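Local coordinates for probable ubiquitin-conjugating enzyme E2 7 (Caenorhabditis elegans, PDB 1PZV), which probably catalyses the covalent attachment of ubiquitin to other proteins, receiving ubiquitin from the activating enzyme as a thioester, at residues E75-N80 / V137-M142. Numbering follows the deposited sequence.
Sequences EIWHPN and VDAAKM
Trp-77 reaches from the loop 75-80 to helix 137-144 and lays its indole across the side of the helix formed by Asp-138, Ala-139 and Met-142, a span that suits a long flat ring. Beyond CB, a chi1 of -167° sets CG opposite the backbone N, and the indole swings from there to the helix. At the five-membered ring, the methyl of Ala-139 sits over one face, its CB 4.1 Å from the ring centroid, a CH-pi contact in which CE2 is the nearest ring atom at 3.8 Å. NE1 has Met-142 SD 3.7 Å away; the sulfur lies oblique to the ring, a Met-aromatic contact, and the flexible thioether bends at chi3 (-62°) to bring CE near CZ2. Farther out, CZ2 meets Ala-139 N, and CH2 meets Asp-138 CB at 3.6 Å, so the aspartate offers its methylene to the indole. Ala-139 suits its place because a methyl is small enough to fit between the indole and the His-78–Pro-79 peptide, its CB 3.6 Å from Pro-79 N. Pro-79, a compact apolar ring, extends the contact along the helix backbone, its CG 4.0 Å from Ala-140 N. His-78 sets out away from the helix, and its ND1 is hydrogen-bonded to Tyr-48 OH, which also bonds Trp-77 O. The loop carries the HPN sequence of E2 enzymes, and Asn-80 pairs through its backbone with Cys-88, the predicted thioester cysteine. No hydrogen bond joins the two segments: the HPN loop is packed on helix 137-144 by apolar, aromatic and sulfur contacts, which depend on shape more than on direction.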
loop_
_atom_site.group_PDB
_atom_site.type_symbol
_atom_site.label_atom_id
_atom_site.label_comp_id
_atom_site.label_asym_id
_atom_site.label_seq_id
_atom_site.Cartn_x
_atom_site.Cartn_y
_atom_site.Cartn_z
ATOM N N GLU A 75 -9.089 8.015 -2.155
ATOM C CA GLU A 75 -9.034 7.920 -3.606
ATOM C C GLU A 75 -7.602 7.848 -4.114
ATOM O O GLU A 75 -6.756 8.645 -3.714
ATOM C CB GLU A 75 -9.700 9.169 -4.191
ATOM C CG GLU A 75 -11.079 8.973 -4.775
ATOM C CD GLU A 75 -11.006 8.391 -6.164
ATOM O OE1 GLU A 75 -10.798 7.170 -6.275
ATOM O OE2 GLU A 75 -11.154 9.153 -7.141
ATOM N N ILE A 76 -7.334 6.897 -4.998
ATOM C CA ILE A 76 -6.011 6.784 -5.598
ATOM C C ILE A 76 -6.195 6.171 -6.981
ATOM O O ILE A 76 -7.028 5.280 -7.158
ATOM C CB ILE A 76 -5.061 5.909 -4.751
ATOM C CG1 ILE A 76 -3.647 5.996 -5.325
ATOM C CG2 ILE A 76 -5.561 4.468 -4.713
ATOM C CD1 ILE A 76 -2.580 5.534 -4.366
ATOM N N TRP A 77 -5.443 6.663 -7.963
ATOM C CA TRP A 77 -5.556 6.151 -9.327
ATOM C C TRP A 77 -4.288 5.411 -9.707
ATOM O O TRP A 77 -3.293 6.014 -10.113
ATOM C CB TRP A 77 -5.817 7.296 -10.318
ATOM C CG TRP A 77 -6.261 6.821 -11.683
ATOM C CD1 TRP A 77 -5.576 6.953 -12.858
ATOM C CD2 TRP A 77 -7.453 6.082 -11.997
ATOM N NE1 TRP A 77 -6.255 6.332 -13.880
ATOM C CE2 TRP A 77 -7.407 5.783 -13.380
ATOM C CE3 TRP A 77 -8.546 5.627 -11.242
ATOM C CZ2 TRP A 77 -8.420 5.062 -14.027
ATOM C CZ3 TRP A 77 -9.556 4.907 -11.888
ATOM C CH2 TRP A 77 -9.478 4.627 -13.266
ATOM N N HIS A 78 -4.333 4.091 -9.570
ATOM C CA HIS A 78 -3.169 3.263 -9.874
ATOM C C HIS A 78 -3.512 1.915 -10.525
ATOM O O HIS A 78 -4.507 1.259 -10.179
ATOM C CB HIS A 78 -2.356 3.012 -8.593
ATOM C CG HIS A 78 -0.983 2.481 -8.848
ATOM N ND1 HIS A 78 0.085 3.298 -9.165
ATOM C CD2 HIS A 78 -0.496 1.218 -8.851
ATOM C CE1 HIS A 78 1.164 2.562 -9.347
ATOM N NE2 HIS A 78 0.840 1.292 -9.162
ATOM N N PRO A 79 -2.685 1.494 -11.488
ATOM C CA PRO A 79 -2.853 0.232 -12.210
ATOM C C PRO A 79 -2.976 -0.977 -11.280
ATOM O O PRO A 79 -3.723 -1.918 -11.571
ATOM C CB PRO A 79 -1.593 0.159 -13.065
ATOM C CG PRO A 79 -1.354 1.607 -13.402
ATOM C CD PRO A 79 -1.607 2.306 -12.084
ATOM N N ASN A 80 -2.249 -0.951 -10.160
ATOM C CA ASN A 80 -2.262 -2.070 -9.225
ATOM C C ASN A 80 -3.126 -1.922 -7.990
ATOM O O ASN A 80 -3.000 -2.679 -7.032
ATOM C CB ASN A 80 -0.837 -2.413 -8.836
ATOM C CG ASN A 80 0.003 -2.772 -10.041
ATOM O OD1 ASN A 80 0.950 -2.054 -10.383
ATOM N ND2 ASN A 80 -0.350 -3.879 -10.714
ATOM N N VAL A 137 -7.499 -2.078 -15.003
ATOM C CA VAL A 137 -7.156 -1.870 -16.397
ATOM C C VAL A 137 -7.358 -0.406 -16.797
ATOM O O VAL A 137 -6.475 0.206 -17.402
ATOM C CB VAL A 137 -7.990 -2.796 -17.310
ATOM C CG1 VAL A 137 -7.239 -3.050 -18.624
ATOM C CG2 VAL A 137 -8.278 -4.113 -16.588
ATOM N N ASP A 138 -8.512 0.158 -16.452
ATOM C CA ASP A 138 -8.793 1.560 -16.767
ATOM C C ASP A 138 -7.514 2.377 -16.580
ATOM O O ASP A 138 -7.156 3.216 -17.415
ATOM C CB ASP A 138 -9.867 2.108 -15.823
ATOM C CG ASP A 138 -11.224 1.483 -16.054
ATOM O OD1 ASP A 138 -11.894 1.892 -17.021
ATOM O OD2 ASP A 138 -11.619 0.586 -15.274
ATOM N N ALA A 139 -6.836 2.108 -15.469
ATOM C CA ALA A 139 -5.610 2.796 -15.118
ATOM C C ALA A 139 -4.443 2.268 -15.922
ATOM O O ALA A 139 -3.638 3.041 -16.449
ATOM C CB ALA A 139 -5.336 2.629 -13.633
ATOM N N ALA A 140 -4.343 0.949 -16.006
ATOM C CA ALA A 140 -3.257 0.335 -16.757
ATOM C C ALA A 140 -3.267 0.858 -18.193
ATOM O O ALA A 140 -2.235 1.265 -18.732
ATOM C CB ALA A 140 -3.409 -1.179 -16.747
ATOM N N LYS A 141 -4.449 0.848 -18.801
ATOM C CA LYS A 141 -4.616 1.317 -20.169
ATOM C C LYS A 141 -4.280 2.800 -20.267
ATOM O O LYS A 141 -3.568 3.239 -21.177
ATOM C CB LYS A 141 -6.061 1.083 -20.633
ATOM C CG LYS A 141 -6.313 1.469 -22.084
ATOM C CD LYS A 141 -7.618 0.895 -22.619
ATOM C CE LYS A 141 -7.741 1.136 -24.127
ATOM N NZ LYS A 141 -8.981 0.548 -24.708
ATOM N N MET A 142 -4.780 3.569 -19.311
ATOM C CA MET A 142 -4.549 4.995 -19.324
ATOM C C MET A 142 -3.091 5.425 -19.293
ATOM O O MET A 142 -2.642 6.138 -20.182
ATOM C CB MET A 142 -5.293 5.662 -18.179
ATOM C CG MET A 142 -5.399 7.153 -18.374
ATOM S SD MET A 142 -6.521 7.893 -17.212
ATOM C CE MET A 142 -8.064 7.067 -17.663
#